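Local coordinates for metazoan TIR-STING fusion (Crassostrea gigas, PDB 6WT6), which joins a TIR domain to a STING ligand-binding domain in one chain, a fusion found here in an oyster and built as a two-chain assembly, at residues S112-L124 with D131-I143. Residues are numbered along the deposited sequence; the frame is centred on the assembly and turned at random.
Sequences SHQRNNVCLVPVL and DDLPPPLRPLTCI
With CG of L140 opposite its carbonyl carbon (chi1 -61°) and CG of H113 opposite its backbone N (chi1 174°), the two side chains run alongside each other in opposite senses, and L140 CD2 comes 3.5 Å from H113 ND1. The contact lies in the TIR domain, where helix 113-119 leads into strand 120-124, the outermost strand, within this chain, of the parallel four-stranded sheet, and the loop 131-143 folds back over both. The carbonyl O of P139 sits at the edge of the H113 ring, in its plane and 3.3 Å from CE1, while beyond this pair H113 and P139 pack on P135 and R138 of the second subunit, respectively. L140 also touches the helix and the first residue of the strand: CD2 meets CB of N116, whose side-chain ND2 donates to the carbonyl O of D110, and CD1 lies 3.7 Å from L120 CD1. That same L120 methyl meets L137 CD2, the L120 and L137 side chains lying roughly perpendicular. L120 also packs on L89 of strand 84-91, which pairs with 120-124 by backbone hydrogen bonds.

Further along, P122 and L124 both press on C142 CB, through CB of the proline and CD1 of the leucine, each at 3.6 Å. L124 CD1 also faces L133 CD1 tip to tip, and L133 also packs on I91 of strand 84-91. Main-chain bonds fix the alignment: I143 N donates to P122 O at 3.0 Å, and L124 N donates to I143 O, with an N-H...O angle of 170°. I143 thus bonds through both its N and its O to residues two apart on the strand, while its CD1 lies 4.3 Å from V121 CG1.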
ATOM      1  N   SER A 112      -1.065  10.248  -3.554  1.00 60.64           N
ATOM      2  CA  SER A 112      -1.891  11.269  -2.923  1.00 57.26           C
ATOM      3  C   SER A 112      -2.119  12.430  -3.886  1.00 59.20           C
ATOM      4  O   SER A 112      -1.160  13.054  -4.353  1.00 56.62           O
ATOM      5  CB  SER A 112      -1.229  11.764  -1.639  1.00 52.87           C
ATOM      6  OG  SER A 112      -1.759  13.019  -1.246  1.00 56.39           O
ATOM      7  N   HIS A 113      -3.391  12.725  -4.172  1.00 62.07           N
ATOM      8  CA  HIS A 113      -3.706  13.874  -5.015  1.00 66.03           C
ATOM      9  C   HIS A 113      -3.256  15.177  -4.372  1.00 66.18           C
ATOM     10  O   HIS A 113      -2.859  16.114  -5.076  1.00 69.50           O
ATOM     11  CB  HIS A 113      -5.205  13.921  -5.306  1.00 71.00           C
ATOM     12  CG  HIS A 113      -5.633  15.144  -6.056  1.00 78.88           C
ATOM     13  ND1 HIS A 113      -5.255  15.389  -7.359  1.00 82.38           N
ATOM     14  CD2 HIS A 113      -6.402  16.194  -5.684  1.00 82.19           C
ATOM     15  CE1 HIS A 113      -5.776  16.535  -7.758  1.00 86.22           C
ATOM     16  NE2 HIS A 113      -6.477  17.044  -6.760  1.00 85.92           N
ATOM     17  N   GLN A 114      -3.308  15.257  -3.041  1.00 63.83           N
ATOM     18  CA  GLN A 114      -2.831  16.451  -2.352  1.00 66.10           C
ATOM     19  C   GLN A 114      -1.336  16.648  -2.568  1.00 64.60           C
ATOM     20  O   GLN A 114      -0.867  17.782  -2.723  1.00 67.37           O
ATOM     21  CB  GLN A 114      -3.160  16.358  -0.860  1.00 65.34           C
ATOM     22  CG  GLN A 114      -2.482  17.409   0.010  1.00 67.12           C
ATOM     23  CD  GLN A 114      -2.901  18.827  -0.338  1.00 74.35           C
ATOM     24  OE1 GLN A 114      -3.949  19.049  -0.948  1.00 77.29           O
ATOM     25  NE2 GLN A 114      -2.079  19.796   0.049  1.00 76.04           N
ATOM     26  N   ARG A 115      -0.572  15.554  -2.591  1.00 62.01           N
ATOM     27  CA  ARG A 115       0.862  15.659  -2.843  1.00 63.30           C
ATOM     28  C   ARG A 115       1.144  16.116  -4.269  1.00 64.77           C
ATOM     29  O   ARG A 115       2.016  16.963  -4.494  1.00 66.62           O
ATOM     30  CB  ARG A 115       1.545  14.318  -2.570  1.00 62.25           C
ATOM     31  CG  ARG A 115       3.059  14.406  -2.477  1.00 64.75           C
ATOM     32  CD  ARG A 115       3.516  14.550  -1.035  1.00 69.99           C
ATOM     33  NE  ARG A 115       4.876  15.074  -0.937  1.00 73.50           N
ATOM     34  CZ  ARG A 115       5.593  15.081   0.182  1.00 77.59           C
ATOM     35  NH1 ARG A 115       5.086  14.581   1.301  1.00 77.55           N
ATOM     36  NH2 ARG A 115       6.821  15.584   0.181  1.00 80.75           N
ATOM     37  N   ASN A 116       0.416  15.567  -5.246  1.00 63.52           N
ATOM     38  CA  ASN A 116       0.668  15.915  -6.641  1.00 59.27           C
ATOM     39  C   ASN A 116       0.289  17.358  -6.946  1.00 61.64           C
ATOM     40  O   ASN A 116       0.920  17.997  -7.794  1.00 59.39           O
ATOM     41  CB  ASN A 116      -0.088  14.959  -7.561  1.00 52.65           C
ATOM     42  CG  ASN A 116       0.354  13.523  -7.390  1.00 47.36           C
ATOM     43  OD1 ASN A 116       1.488  13.259  -6.993  1.00 45.34           O
ATOM     44  ND2 ASN A 116      -0.537  12.585  -7.690  1.00 45.99           N
ATOM     45  N   ASN A 117      -0.733  17.890  -6.272  1.00 65.26           N
ATOM     46  CA  ASN A 117      -1.119  19.275  -6.509  1.00 70.45           C
ATOM     47  C   ASN A 117      -0.073  20.244  -5.976  1.00 64.90           C
ATOM     48  O   ASN A 117       0.075  21.350  -6.510  1.00 63.86           O
ATOM     49  CB  ASN A 117      -2.483  19.556  -5.879  1.00 79.50           C
ATOM     50  CG  ASN A 117      -3.059  20.894  -6.303  1.00 89.48           C
ATOM     51  OD1 ASN A 117      -2.576  21.521  -7.247  1.00 95.62           O
ATOM     52  ND2 ASN A 117      -4.103  21.334  -5.610  1.00 91.53           N
ATOM     53  N   VAL A 118       0.666  19.849  -4.942  1.00 62.99           N
ATOM     54  CA  VAL A 118       1.656  20.741  -4.348  1.00 65.05           C
ATOM     55  C   VAL A 118       2.991  20.629  -5.077  1.00 62.99           C
ATOM     56  O   VAL A 118       3.599  21.635  -5.449  1.00 67.85           O
ATOM     57  CB  VAL A 118       1.809  20.443  -2.844  1.00 64.04           C
ATOM     58  CG1 VAL A 118       2.954  21.254  -2.249  1.00 64.58           C
ATOM     59  CG2 VAL A 118       0.506  20.739  -2.107  1.00 63.01           C
ATOM     60  N   CYS A 119       3.452  19.404  -5.312  1.00 58.03           N
ATOM     61  CA  CYS A 119       4.781  19.113  -5.841  1.00 52.81           C
ATOM     62  C   CYS A 119       4.852  19.218  -7.364  1.00 54.08           C
ATOM     63  O   CYS A 119       5.741  19.889  -7.900  1.00 53.64           O
ATOM     64  CB  CYS A 119       5.220  17.716  -5.387  1.00 51.66           C
ATOM     65  SG  CYS A 119       6.770  17.126  -6.095  1.00 50.94           S
ATOM     66  N   LEU A 120       3.943  18.550  -8.073  1.00 55.10           N
ATOM     67  CA  LEU A 120       4.076  18.417  -9.518  1.00 51.76           C
ATOM     68  C   LEU A 120       3.806  19.735 -10.232  1.00 53.62           C
ATOM     69  O   LEU A 120       2.910  20.495  -9.861  1.00 56.51           O
ATOM     70  CB  LEU A 120       3.131  17.335 -10.041  1.00 49.55           C
ATOM     71  CG  LEU A 120       3.600  15.882  -9.896  1.00 47.60           C
ATOM     72  CD1 LEU A 120       2.494  14.910 -10.274  1.00 48.94           C
ATOM     73  CD2 LEU A 120       4.839  15.626 -10.745  1.00 47.39           C
ATOM     74  N   VAL A 121       4.608  20.007 -11.255  1.00 53.33           N
ATOM     75  CA  VAL A 121       4.413  21.146 -12.147  1.00 53.11           C
ATOM     76  C   VAL A 121       4.415  20.616 -13.577  1.00 53.97           C
ATOM     77  O   VAL A 121       5.476  20.570 -14.220  1.00 52.01           O
ATOM     78  CB  VAL A 121       5.496  22.217 -11.940  1.00 52.54           C
ATOM     79  CG1 VAL A 121       5.273  23.393 -12.886  1.00 57.88           C
ATOM     80  CG2 VAL A 121       5.499  22.693 -10.496  1.00 50.61           C
ATOM     81  N   PRO A 122       3.267  20.182 -14.107  1.00 56.51           N
ATOM     82  CA  PRO A 122       3.226  19.640 -15.475  1.00 59.95           C
ATOM     83  C   PRO A 122       3.324  20.755 -16.506  1.00 65.01           C
ATOM     84  O   PRO A 122       2.494  21.667 -16.530  1.00 68.26           O
ATOM     85  CB  PRO A 122       1.862  18.934 -15.536  1.00 62.42           C
ATOM     86  CG  PRO A 122       1.403  18.818 -14.105  1.00 59.54           C
ATOM     87  CD  PRO A 122       1.990  19.997 -13.402  1.00 57.08           C
ATOM     88  N   VAL A 123       4.337  20.677 -17.365  1.00 64.45           N
ATOM     89  CA  VAL A 123       4.559  21.654 -18.425  1.00 67.37           C
ATOM     90  C   VAL A 123       4.199  20.988 -19.746  1.00 69.64           C
ATOM     91  O   VAL A 123       4.892  20.068 -20.201  1.00 66.46           O
ATOM     92  CB  VAL A 123       6.003  22.170 -18.436  1.00 65.20           C
ATOM     93  CG1 VAL A 123       6.195  23.173 -19.558  1.00 68.18           C
ATOM     94  CG2 VAL A 123       6.341  22.800 -17.100  1.00 61.83           C
ATOM     95  N   LEU A 124       3.118  21.454 -20.364  1.00 73.85           N
ATOM     96  CA  LEU A 124       2.595  20.848 -21.579  1.00 76.24           C
ATOM     97  C   LEU A 124       3.133  21.579 -22.803  1.00 80.36           C
ATOM     98  O   LEU A 124       3.076  22.812 -22.876  1.00 83.34           O
ATOM     99  CB  LEU A 124       1.065  20.869 -21.570  1.00 77.77           C
ATOM    100  CG  LEU A 124       0.329  19.742 -20.833  1.00 75.93           C
ATOM    101  CD1 LEU A 124       0.680  19.674 -19.352  1.00 71.18           C
ATOM    102  CD2 LEU A 124      -1.175  19.880 -21.015  1.00 79.52           C
ATOM    103  N   ASP A 131      -6.622  16.594 -21.354  1.00 95.95           N
ATOM    104  CA  ASP A 131      -7.384  15.360 -21.533  1.00 97.60           C
ATOM    105  C   ASP A 131      -6.527  14.235 -22.105  1.00 96.57           C
ATOM    106  O   ASP A 131      -6.760  13.061 -21.793  1.00 95.97           O
ATOM    107  CB  ASP A 131      -8.601  15.611 -22.430  1.00104.19           C
ATOM    108  CG  ASP A 131      -9.608  14.466 -22.391  1.00106.57           C
ATOM    109  OD1 ASP A 131      -9.509  13.602 -21.492  1.00103.17           O
ATOM    110  OD2 ASP A 131     -10.503  14.431 -23.263  1.00112.11           O
ATOM    111  N   ASP A 132      -5.534  14.566 -22.936  1.00 95.43           N
ATOM    112  CA  ASP A 132      -4.635  13.547 -23.470  1.00 91.70           C
ATOM    113  C   ASP A 132      -3.795  12.882 -22.390  1.00 85.24           C
ATOM    114  O   ASP A 132      -3.288  11.777 -22.609  1.00 84.07           O
ATOM    115  CB  ASP A 132      -3.706  14.159 -24.519  1.00 92.95           C
ATOM    116  CG  ASP A 132      -4.154  13.879 -25.932  1.00 98.72           C
ATOM    117  OD1 ASP A 132      -5.064  13.045 -26.114  1.00100.69           O
ATOM    118  OD2 ASP A 132      -3.594  14.494 -26.864  1.00101.84           O
ATOM    119  N   LEU A 133      -3.632  13.527 -21.237  1.00 80.67           N
ATOM    120  CA  LEU A 133      -2.694  13.052 -20.235  1.00 75.46           C
ATOM    121  C   LEU A 133      -3.245  11.829 -19.500  1.00 75.00           C
ATOM    122  O   LEU A 133      -4.447  11.557 -19.535  1.00 77.37           O
ATOM    123  CB  LEU A 133      -2.371  14.177 -19.254  1.00 72.69           C
ATOM    124  CG  LEU A 133      -1.516  15.304 -19.835  1.00 73.14           C
ATOM    125  CD1 LEU A 133      -1.209  16.361 -18.786  1.00 68.20           C
ATOM    126  CD2 LEU A 133      -0.229  14.743 -20.426  1.00 67.94           C
ATOM    127  N   PRO A 134      -2.372  11.061 -18.849  1.00 72.41           N
ATOM    128  CA  PRO A 134      -2.827   9.914 -18.053  1.00 70.84           C
ATOM    129  C   PRO A 134      -3.758  10.355 -16.938  1.00 73.19           C
ATOM    130  O   PRO A 134      -3.773  11.537 -16.561  1.00 74.50           O
ATOM    131  CB  PRO A 134      -1.520   9.337 -17.489  1.00 64.68           C
ATOM    132  CG  PRO A 134      -0.481   9.755 -18.461  1.00 65.41           C
ATOM    133  CD  PRO A 134      -0.902  11.108 -18.952  1.00 69.60           C
ATOM    134  N   PRO A 135      -4.546   9.434 -16.387  1.00 72.04           N
ATOM    135  CA  PRO A 135      -5.531   9.794 -15.350  1.00 70.75           C
ATOM    136  C   PRO A 135      -4.926  10.565 -14.185  1.00 67.87           C
ATOM    137  O   PRO A 135      -5.526  11.555 -13.740  1.00 68.80           O
ATOM    138  CB  PRO A 135      -6.081   8.429 -14.904  1.00 68.70           C
ATOM    139  CG  PRO A 135      -5.954   7.574 -16.131  1.00 70.47           C
ATOM    140  CD  PRO A 135      -4.699   8.034 -16.835  1.00 69.81           C
ATOM    141  N   PRO A 136      -3.760  10.167 -13.641  1.00 66.01           N
ATOM    142  CA  PRO A 136      -3.254  10.899 -12.462  1.00 63.54           C
ATOM    143  C   PRO A 136      -2.939  12.362 -12.725  1.00 65.44           C
ATOM    144  O   PRO A 136      -3.108  13.194 -11.825  1.00 64.81           O
ATOM    145  CB  PRO A 136      -1.991  10.116 -12.072  1.00 59.85           C
ATOM    146  CG  PRO A 136      -2.186   8.764 -12.654  1.00 59.12           C
ATOM    147  CD  PRO A 136      -2.899   9.004 -13.942  1.00 65.63           C
ATOM    148  N   LEU A 137      -2.497  12.710 -13.933  1.00 67.07           N
ATOM    149  CA  LEU A 137      -2.086  14.081 -14.218  1.00 65.60           C
ATOM    150  C   LEU A 137      -3.248  14.991 -14.584  1.00 71.41           C
ATOM    151  O   LEU A 137      -3.117  16.215 -14.465  1.00 71.54           O
ATOM    152  CB  LEU A 137      -1.059  14.100 -15.346  1.00 60.86           C
ATOM    153  CG  LEU A 137       0.220  13.313 -15.076  1.00 57.94           C
ATOM    154  CD1 LEU A 137       1.153  13.401 -16.275  1.00 52.60           C
ATOM    155  CD2 LEU A 137       0.894  13.826 -13.810  1.00 50.61           C
ATOM    156  N   ARG A 138      -4.374  14.430 -15.024  1.00 75.90           N
ATOM    157  CA  ARG A 138      -5.461  15.263 -15.537  1.00 82.41           C
ATOM    158  C   ARG A 138      -5.999  16.260 -14.515  1.00 87.49           C
ATOM    159  O   ARG A 138      -6.096  17.453 -14.850  1.00 91.41           O
ATOM    160  CB  ARG A 138      -6.583  14.374 -16.081  1.00 82.13           C
ATOM    161  CG  ARG A 138      -6.171  13.472 -17.233  1.00 81.26           C
ATOM    162  CD  ARG A 138      -7.351  12.636 -17.721  1.00 82.36           C
ATOM    163  NE  ARG A 138      -6.927  11.423 -18.418  1.00 78.72           N
ATOM    164  CZ  ARG A 138      -7.756  10.470 -18.833  1.00 78.81           C
ATOM    165  NH1 ARG A 138      -9.059  10.589 -18.623  1.00 80.06           N
ATOM    166  NH2 ARG A 138      -7.283   9.398 -19.456  1.00 79.00           N
ATOM    167  N   PRO A 139      -6.359  15.871 -13.274  1.00 88.91           N
ATOM    168  CA  PRO A 139      -7.011  16.840 -12.382  1.00 91.59           C
ATOM    169  C   PRO A 139      -6.039  17.713 -11.605  1.00 90.52           C
ATOM    170  O   PRO A 139      -6.398  18.253 -10.554  1.00 89.35           O
ATOM    171  CB  PRO A 139      -7.812  15.939 -11.438  1.00 89.87           C
ATOM    172  CG  PRO A 139      -6.950  14.731 -11.304  1.00 88.41           C
ATOM    173  CD  PRO A 139      -6.278  14.537 -12.645  1.00 86.90           C
ATOM    174  N   LEU A 140      -4.817  17.872 -12.109  1.00 91.57           N
ATOM    175  CA  LEU A 140      -3.762  18.563 -11.378  1.00 90.64           C
ATOM    176  C   LEU A 140      -3.639  20.039 -11.735  1.00 93.17           C
ATOM    177  O   LEU A 140      -2.800  20.727 -11.145  1.00 92.45           O
ATOM    178  CB  LEU A 140      -2.415  17.872 -11.615  1.00 88.07           C
ATOM    179  CG  LEU A 140      -2.283  16.414 -11.172  1.00 84.78           C
ATOM    180  CD1 LEU A 140      -0.849  15.938 -11.326  1.00 79.75           C
ATOM    181  CD2 LEU A 140      -2.761  16.235  -9.739  1.00 84.01           C
ATOM    182  N   THR A 141      -4.454  20.539 -12.667  1.00 96.42           N
ATOM    183  CA  THR A 141      -4.349  21.911 -13.161  1.00 99.85           C
ATOM    184  C   THR A 141      -2.933  22.191 -13.653  1.00 94.84           C
ATOM    185  O   THR A 141      -2.112  22.759 -12.924  1.00 90.93           O
ATOM    186  CB  THR A 141      -4.756  22.925 -12.083  1.00102.10           C
ATOM    187  OG1 THR A 141      -3.780  22.942 -11.033  1.00 99.24           O
ATOM    188  CG2 THR A 141      -6.118  22.572 -11.500  1.00103.01           C
ATOM    189  N   CYS A 142      -2.644  21.802 -14.890  1.00 94.33           N
ATOM    190  CA  CYS A 142      -1.303  21.893 -15.446  1.00 91.12           C
ATOM    191  C   CYS A 142      -1.064  23.279 -16.048  1.00 95.58           C
ATOM    192  O   CYS A 142      -1.886  24.190 -15.919  1.00101.33           O
ATOM    193  CB  CYS A 142      -1.102  20.791 -16.484  1.00 90.56           C
ATOM    194  SG  CYS A 142      -1.879  19.213 -16.081  1.00 88.79           S
ATOM    195  N   ILE A 143       0.077  23.452 -16.715  1.00 94.11           N
ATOM    196  CA  ILE A 143       0.396  24.709 -17.389  1.00 96.79           C
ATOM    197  C   ILE A 143       0.488  24.485 -18.891  1.00101.97           C
ATOM    198  O   ILE A 143       1.389  23.799 -19.376  1.00100.94           O
ATOM    199  CB  ILE A 143       1.706  25.327 -16.853  1.00 92.23           C
ATOM    200  CG1 ILE A 143       1.545  25.723 -15.386  1.00 89.03           C
ATOM    201  CG2 ILE A 143       2.108  26.531 -17.699  1.00 95.67           C
ATOM    202  CD1 ILE A 143       2.771  26.375 -14.789  1.00 86.29           C
TER